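Local structure of antifreeze protein (6EIO) at residues V38-V44 against L213-V219; L58-I64 against I78-N84; I149-L155 against W176-A182. The protein binds ice, by two faces of the protein, and probably restrains the growth of ice crystals. All coordinates share one frame; numbering follows the deposited sequence.

Contact 1. Residues V38-V44 against L213-V219; sequences VIAGSSV and LARNGAV. With SO4 (sulfate ion), chain F.
The carbonyl oxygen of G217 is held by two backbone N-H groups of the facing turn, G41 N at 3.0 Å and S42 N at 2.9 Å. They approach differently: G41 N lies nearly along the C=O axis, S42 N well above the carbonyl plane. This is a corner of the β-solenoid of the ice-binding-like family, where two coils lie side by side and their strands run parallel. Before the corner A214 N gives I39 O an almost straight bond (2.8 Å, 173°). Beyond it V219 N meets S43 O in the carbonyl plane, with the register slipped by one residue. A CB on G41 would run into R215 O in this backbone conformation.

On the side facing helix 81-99, L213 CD2 sits against CB, CG1 and CD1 of I39, closest to CG1 at 3.8 Å. On the other side V219 straddles two neighbours: its CG1, anti to the backbone N (chi1 177°), packs 3.9 Å from V38 CG1, while its CG2 lies 3.8 Å from A40 CB. R215 turns away to a cation-pi contact with Y94, and its NH2 donates in the guanidinium plane to O3 of a sulfate ion, probably a crystallisation additive, at 2.8 Å.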
# COMPACT_ATOMS: atom_id res chain seq x y z
N VAL A 38 8.05 1.56 5.15
CA VAL A 38 8.41 0.31 4.49
C VAL A 38 8.70 -0.74 5.55
O VAL A 38 9.45 -0.46 6.49
CB VAL A 38 9.65 0.50 3.58
CG1 VAL A 38 10.06 -0.84 2.96
CG2 VAL A 38 9.38 1.53 2.49
N ILE A 39 8.13 -1.93 5.38
CA ILE A 39 8.46 -3.10 6.20
C ILE A 39 8.60 -4.29 5.26
O ILE A 39 7.81 -4.44 4.33
CB ILE A 39 7.36 -3.44 7.24
CG1 ILE A 39 7.21 -2.31 8.25
CG2 ILE A 39 7.63 -4.79 7.90
CD1 ILE A 39 6.13 -2.51 9.29
N ALA A 40 9.61 -5.13 5.51
CA ALA A 40 9.77 -6.39 4.80
C ALA A 40 9.97 -7.53 5.78
O ALA A 40 10.26 -7.33 6.97
CB ALA A 40 10.95 -6.31 3.82
N GLY A 41 9.86 -8.75 5.25
CA GLY A 41 10.09 -9.95 6.02
C GLY A 41 11.43 -10.61 5.74
O GLY A 41 12.20 -10.87 6.67
N SER A 42 11.73 -10.90 4.48
CA SER A 42 12.90 -11.70 4.18
C SER A 42 14.16 -10.86 3.95
O SER A 42 15.23 -11.24 4.43
CB SER A 42 12.62 -12.60 2.97
OG SER A 42 12.27 -11.84 1.83
N SER A 43 14.05 -9.74 3.22
CA SER A 43 15.19 -8.87 2.95
C SER A 43 14.66 -7.58 2.34
O SER A 43 13.50 -7.49 1.94
CB SER A 43 16.20 -9.53 2.01
OG SER A 43 15.65 -9.72 0.72
N VAL A 44 15.55 -6.60 2.27
CA VAL A 44 15.33 -5.36 1.53
C VAL A 44 16.51 -5.17 0.59
O VAL A 44 17.67 -5.32 1.01
CB VAL A 44 15.21 -4.15 2.47
CG1 VAL A 44 15.08 -2.87 1.66
CG2 VAL A 44 14.02 -4.33 3.40
N LEU A 213 4.20 -2.67 2.93
CA LEU A 213 4.30 -3.58 4.07
C LEU A 213 4.25 -5.02 3.53
O LEU A 213 3.17 -5.52 3.20
CB LEU A 213 3.16 -3.32 5.07
CG LEU A 213 3.01 -1.86 5.50
CD1 LEU A 213 1.83 -1.71 6.45
CD2 LEU A 213 4.28 -1.29 6.14
N ALA A 214 5.42 -5.65 3.42
CA ALA A 214 5.53 -7.01 2.94
C ALA A 214 5.71 -7.94 4.13
O ALA A 214 6.61 -7.75 4.95
CB ALA A 214 6.70 -7.14 1.98
N ARG A 215 4.85 -8.95 4.23
CA ARG A 215 4.88 -9.84 5.38
C ARG A 215 6.03 -10.84 5.30
O ARG A 215 6.89 -10.88 6.19
CB ARG A 215 3.55 -10.58 5.52
CG ARG A 215 2.42 -9.66 5.98
CD ARG A 215 1.11 -10.42 6.16
NE ARG A 215 1.29 -11.57 7.06
CZ ARG A 215 0.48 -12.61 7.15
NH1 ARG A 215 -0.64 -12.62 6.45
NH2 ARG A 215 0.79 -13.62 7.95
N ASN A 216 6.04 -11.68 4.27
CA ASN A 216 6.96 -12.80 4.26
C ASN A 216 8.09 -12.67 3.27
O ASN A 216 9.12 -13.34 3.42
CB ASN A 216 6.20 -14.11 4.08
CG ASN A 216 5.27 -14.36 5.24
OD1 ASN A 216 5.54 -13.95 6.38
ND2 ASN A 216 4.16 -15.02 4.97
N GLY A 217 7.94 -11.81 2.26
CA GLY A 217 8.94 -11.62 1.24
C GLY A 217 9.71 -10.33 1.38
O GLY A 217 9.90 -9.80 2.48
N ALA A 218 10.19 -9.86 0.24
CA ALA A 218 11.18 -8.81 0.19
C ALA A 218 10.58 -7.53 -0.37
O ALA A 218 9.66 -7.57 -1.20
CB ALA A 218 12.32 -9.22 -0.73
N VAL A 219 11.17 -6.40 0.01
CA VAL A 219 10.92 -5.14 -0.66
C VAL A 219 12.15 -4.78 -1.48
O VAL A 219 13.26 -4.70 -0.94
CB VAL A 219 10.52 -4.01 0.31
CG1 VAL A 219 10.34 -2.71 -0.46
CG2 VAL A 219 9.23 -4.36 1.02
S SO4 F . -1.33 -16.24 9.78
O1 SO4 F . -1.75 -17.64 9.74
O2 SO4 F . -2.42 -15.42 10.32
O3 SO4 F . -0.95 -15.80 8.44
O4 SO4 F . -0.17 -16.14 10.66

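Contact 2. Residues L58-I64 against I78-N84; sequences LSPGTSI and INDAIAN
Backbone pairing between L58 and I78 sets the arrangement: the two residues form a parallel bridge, and N79 N donates to L58 O at 3.0 Å while I78 CA brings its hydrogen to the same oxygen.

The side-chain hydrogen bonds centre on the N79 amide. With CG anti to the carbonyl carbon (chi1 -67°), it reaches across the turn that follows the cis peptide before P60, and ND2 donates to two successive carbonyls, G61 O at 2.9 Å and P60 O at 3.3 Å. Both bonds are bent, with the nitrogen above each carbonyl plane. Without the amide, as with an alanine here, the P60 and G61 carbonyl oxygens would probably lose this donor and the turn would be freer to shift. S59 OG, anti to its own nitrogen (chi1 170°), gives its proton to N84 OD1 at 2.8 Å and so ties the loop to the first turn of the helix.

Apolar contact is lighter: I64 CD1 meets I78 CD1 at 3.9 Å, the two side chains slanting across one another.

The N-cap of helix 81-99 is D80, whose OD1 accepts from A83 N on the syn side while OD2 is hydrogen-bonded to H77 ND1. The contact thus joins the end of strand 76-78 and the start of that helix to the loop after strand 55-58, which pairs onward with A40 and G41 of the next coil, while S63 beyond it pairs with V44.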
# COMPACT_ATOMS: atom_id res chain seq x y z
N LEU A 58 12.54 -4.53 9.14
CA LEU A 58 12.83 -5.85 8.58
C LEU A 58 12.84 -6.85 9.72
O LEU A 58 13.55 -6.67 10.71
CB LEU A 58 14.19 -5.85 7.86
CG LEU A 58 14.65 -7.20 7.34
CD1 LEU A 58 13.73 -7.75 6.25
CD2 LEU A 58 16.08 -7.10 6.84
N SER A 59 12.05 -7.92 9.56
CA SER A 59 12.03 -9.01 10.53
C SER A 59 11.22 -10.12 9.89
O SER A 59 10.16 -9.83 9.33
CB SER A 59 11.34 -8.56 11.81
OG SER A 59 11.10 -9.67 12.66
N PRO A 60 11.65 -11.39 9.95
CA PRO A 60 12.80 -11.91 10.69
C PRO A 60 14.11 -11.91 9.90
O PRO A 60 15.13 -12.33 10.44
CB PRO A 60 12.37 -13.35 10.98
CG PRO A 60 11.56 -13.71 9.77
CD PRO A 60 10.80 -12.48 9.42
N GLY A 61 14.09 -11.48 8.65
CA GLY A 61 15.31 -11.41 7.86
C GLY A 61 16.30 -10.40 8.41
O GLY A 61 15.99 -9.59 9.29
N THR A 62 17.53 -10.45 7.88
CA THR A 62 18.61 -9.61 8.40
C THR A 62 19.23 -8.65 7.39
O THR A 62 19.86 -7.67 7.81
CB THR A 62 19.73 -10.50 8.96
OG1 THR A 62 20.20 -11.38 7.93
CG2 THR A 62 19.22 -11.33 10.13
N SER A 63 19.08 -8.91 6.09
CA SER A 63 19.84 -8.21 5.06
C SER A 63 19.05 -7.05 4.48
O SER A 63 17.98 -7.24 3.89
CB SER A 63 20.21 -9.16 3.93
OG SER A 63 20.84 -8.45 2.88
N ILE A 64 19.62 -5.85 4.62
CA ILE A 64 19.22 -4.67 3.88
C ILE A 64 20.41 -4.21 3.06
O ILE A 64 21.45 -3.84 3.61
CB ILE A 64 18.71 -3.55 4.80
CG1 ILE A 64 17.50 -4.05 5.60
CG2 ILE A 64 18.34 -2.30 4.00
CD1 ILE A 64 16.70 -2.97 6.27
N ILE A 78 15.62 -3.48 12.64
CA ILE A 78 15.87 -4.84 12.16
C ILE A 78 15.83 -5.78 13.35
O ILE A 78 16.68 -5.70 14.25
CB ILE A 78 17.20 -4.98 11.41
CG1 ILE A 78 17.28 -4.02 10.23
CG2 ILE A 78 17.37 -6.42 10.95
CD1 ILE A 78 18.61 -4.03 9.51
N ASN A 79 14.83 -6.66 13.38
CA ASN A 79 14.75 -7.70 14.40
C ASN A 79 14.83 -7.14 15.81
O ASN A 79 15.37 -7.76 16.72
CB ASN A 79 15.79 -8.80 14.16
CG ASN A 79 15.49 -9.56 12.91
OD1 ASN A 79 14.32 -9.85 12.64
ND2 ASN A 79 16.50 -9.85 12.10
N ASP A 80 14.25 -5.97 16.01
CA ASP A 80 14.19 -5.34 17.31
C ASP A 80 12.75 -5.33 17.82
O ASP A 80 11.83 -5.87 17.19
CB ASP A 80 14.85 -3.96 17.24
CG ASP A 80 14.05 -2.94 16.45
OD1 ASP A 80 13.11 -3.32 15.73
OD2 ASP A 80 14.39 -1.72 16.57
N ALA A 81 12.54 -4.74 18.98
CA ALA A 81 11.23 -4.82 19.59
C ALA A 81 10.15 -4.24 18.67
O ALA A 81 9.07 -4.83 18.48
CB ALA A 81 11.26 -4.09 20.92
N ILE A 82 10.40 -3.06 18.11
CA ILE A 82 9.39 -2.40 17.29
C ILE A 82 9.16 -3.17 15.99
O ILE A 82 8.01 -3.38 15.59
CB ILE A 82 9.73 -0.91 17.06
CG1 ILE A 82 9.63 -0.14 18.36
CG2 ILE A 82 8.85 -0.31 15.99
CD1 ILE A 82 10.09 1.29 18.30
N ALA A 83 10.23 -3.60 15.31
CA ALA A 83 10.02 -4.34 14.07
C ALA A 83 9.27 -5.64 14.32
O ALA A 83 8.39 -6.02 13.54
CB ALA A 83 11.34 -4.66 13.37
N ASN A 84 9.62 -6.35 15.39
CA ASN A 84 8.98 -7.63 15.63
C ASN A 84 7.49 -7.44 15.92
O ASN A 84 6.65 -8.20 15.43
CB ASN A 84 9.67 -8.37 16.77
CG ASN A 84 11.06 -8.87 16.39
OD1 ASN A 84 11.51 -8.78 15.26
ND2 ASN A 84 11.76 -9.35 17.40

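Contact 3. Residues I149-L155 against W176-A182; sequences IQIASTL and WQVSSSA
The side chains of I149 and W176 run alongside each other in the same direction, and in the I149 conformer described here (one of two modelled) CD1 rests over one face of the indole. It sits 3.9 Å from the centroid of the six-membered ring of W176, 26° off the normal, a CH-pi contact that holds for this conformer only. These are adjacent parallel strands, 147-151 and 174-178, in successive coils of the β-solenoid. The same ring has I151 CD1 near its plane at one edge, 4.2 Å from CE3. L155 crosses the tryptophan at about a right angle, with CD2 3.9 Å from CE3, and the same methyl also touches V178 CG2. F137, F190 and L128 add to this apolar packing, and W176 NE1 is satisfied by K191 O.

On the opposite side, facing helix 81-99, Q150 and Q177 slant across each other with their amide planes 77° apart. Q177 folds back at chi2 (-89°), which brings OE1 against Q150 CA and CB and turns NE2 toward S179 OG, 3.1 Å away in the amide plane. Q150 instead extends and gives its NE2 to A97 O and R100 O.

S179 passes the polar chain on. Its OG donates to I151 O at 2.8 Å, and that oxygen also accepts S179 N, so two groups of one residue hold it as the strands end. Past the corner the pairing resumes with L155 beside A182, where L155 N reaches S181 O in the carbonyl plane at 3.2 Å.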
# COMPACT_ATOMS: atom_id res chain seq x y z
N ILE A 149 -9.37 -2.60 -0.62
CA ILE A 149 -9.33 -3.43 -1.82
C ILE A 149 -8.64 -4.74 -1.50
O ILE A 149 -7.48 -4.76 -1.06
CB ILE A 149 -8.64 -2.73 -2.99
CG1 ILE A 149 -9.36 -1.43 -3.32
CG2 ILE A 149 -8.66 -3.65 -4.21
CD1 ILE A 149 -8.60 -0.56 -4.28
N GLN A 150 -9.37 -5.84 -1.70
CA GLN A 150 -8.90 -7.20 -1.45
C GLN A 150 -8.50 -7.81 -2.78
O GLN A 150 -9.28 -7.78 -3.73
CB GLN A 150 -10.03 -8.06 -0.87
CG GLN A 150 -10.61 -7.51 0.42
CD GLN A 150 -11.88 -8.22 0.84
OE1 GLN A 150 -12.67 -8.66 -0.01
NE2 GLN A 150 -12.09 -8.31 2.12
N ILE A 151 -7.29 -8.36 -2.87
CA ILE A 151 -6.75 -8.83 -4.13
C ILE A 151 -6.25 -10.27 -3.96
O ILE A 151 -5.30 -10.52 -3.21
CB ILE A 151 -5.63 -7.91 -4.65
CG1 ILE A 151 -6.16 -6.48 -4.78
CG2 ILE A 151 -5.08 -8.42 -5.97
CD1 ILE A 151 -5.09 -5.44 -4.84
N ALA A 152 -6.87 -11.20 -4.69
CA ALA A 152 -6.57 -12.63 -4.54
C ALA A 152 -5.23 -13.04 -5.14
O ALA A 152 -4.71 -14.10 -4.78
CB ALA A 152 -7.65 -13.46 -5.22
N SER A 153 -4.63 -12.18 -5.95
CA SER A 153 -3.43 -12.50 -6.68
C SER A 153 -2.45 -11.33 -6.54
O SER A 153 -2.14 -10.89 -5.43
CB SER A 153 -3.79 -12.84 -8.13
OG SER A 153 -2.64 -13.33 -8.78
N THR A 154 -1.93 -10.84 -7.66
CA THR A 154 -0.97 -9.75 -7.70
C THR A 154 -1.63 -8.40 -7.94
O THR A 154 -2.74 -8.30 -8.45
CB THR A 154 0.08 -10.01 -8.78
OG1 THR A 154 -0.58 -10.05 -10.05
CG2 THR A 154 0.85 -11.30 -8.55
N LEU A 155 -0.87 -7.37 -7.57
CA LEU A 155 -1.20 -5.97 -7.83
C LEU A 155 -0.05 -5.37 -8.62
O LEU A 155 1.09 -5.39 -8.14
CB LEU A 155 -1.36 -5.22 -6.50
CG LEU A 155 -1.50 -3.70 -6.60
CD1 LEU A 155 -2.73 -3.28 -7.39
CD2 LEU A 155 -1.54 -3.11 -5.19
N TRP A 176 -4.70 -1.65 0.34
CA TRP A 176 -4.60 -2.67 -0.70
C TRP A 176 -4.08 -3.94 -0.02
O TRP A 176 -2.92 -3.98 0.39
CB TRP A 176 -3.62 -2.26 -1.80
CG TRP A 176 -3.78 -0.89 -2.37
CD1 TRP A 176 -3.31 0.28 -1.83
CD2 TRP A 176 -4.38 -0.53 -3.63
NE1 TRP A 176 -3.60 1.34 -2.65
CE2 TRP A 176 -4.25 0.87 -3.77
CE3 TRP A 176 -4.98 -1.25 -4.67
CZ2 TRP A 176 -4.68 1.56 -4.90
CZ3 TRP A 176 -5.43 -0.56 -5.79
CH2 TRP A 176 -5.28 0.83 -5.89
N GLN A 177 -4.92 -4.97 0.08
CA GLN A 177 -4.53 -6.25 0.64
C GLN A 177 -4.19 -7.17 -0.53
O GLN A 177 -5.05 -7.45 -1.38
CB GLN A 177 -5.68 -6.80 1.49
CG GLN A 177 -5.42 -8.20 2.03
CD GLN A 177 -5.86 -9.30 1.08
OE1 GLN A 177 -6.95 -9.24 0.50
NE2 GLN A 177 -5.01 -10.30 0.92
N VAL A 178 -2.94 -7.60 -0.59
CA VAL A 178 -2.40 -8.30 -1.75
C VAL A 178 -2.01 -9.71 -1.32
O VAL A 178 -1.11 -9.90 -0.49
CB VAL A 178 -1.20 -7.53 -2.33
CG1 VAL A 178 -0.57 -8.31 -3.49
CG2 VAL A 178 -1.60 -6.13 -2.75
N SER A 179 -2.67 -10.73 -1.89
CA SER A 179 -2.48 -12.09 -1.42
C SER A 179 -1.19 -12.72 -1.93
O SER A 179 -0.77 -13.75 -1.39
CB SER A 179 -3.67 -12.96 -1.79
OG SER A 179 -4.88 -12.49 -1.21
N SER A 180 -0.57 -12.14 -2.95
CA SER A 180 0.75 -12.60 -3.37
C SER A 180 1.70 -11.41 -3.33
O SER A 180 2.07 -10.99 -2.22
CB SER A 180 0.72 -13.42 -4.65
OG SER A 180 0.26 -12.60 -5.68
N SER A 181 2.12 -10.86 -4.48
CA SER A 181 3.11 -9.80 -4.55
C SER A 181 2.59 -8.63 -5.37
O SER A 181 1.62 -8.74 -6.13
CB SER A 181 4.40 -10.32 -5.18
OG SER A 181 5.06 -11.23 -4.31
N ALA A 182 3.26 -7.49 -5.20
CA ALA A 182 2.96 -6.28 -5.94
C ALA A 182 4.21 -5.79 -6.67
O ALA A 182 5.32 -5.89 -6.16
CB ALA A 182 2.45 -5.18 -5.02

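All three contacts join neighbouring coils of one β-solenoid, flanked by helix 81-99. Contact 1 closes a loop of 168 residues, and contacts 2 and 3 are nested in series within it. Contacts 1 and 2 are adjacent, their centres about 10 Å apart, and meet directly: G61 N lies 2.8 Å from G41 O, a probable hydrogen bond, where strands 43-47 and 63-65 are neighbours. Contact 3 lies further along, its centre about 15 Å from that of contact 1 and about 23 Å from that of contact 2, yet its chain leads into strands 155-157 and 182-184 of that same parallel sheet. The stacked parallel strands give regular faces, consistent with this protein's two ice-interacting faces.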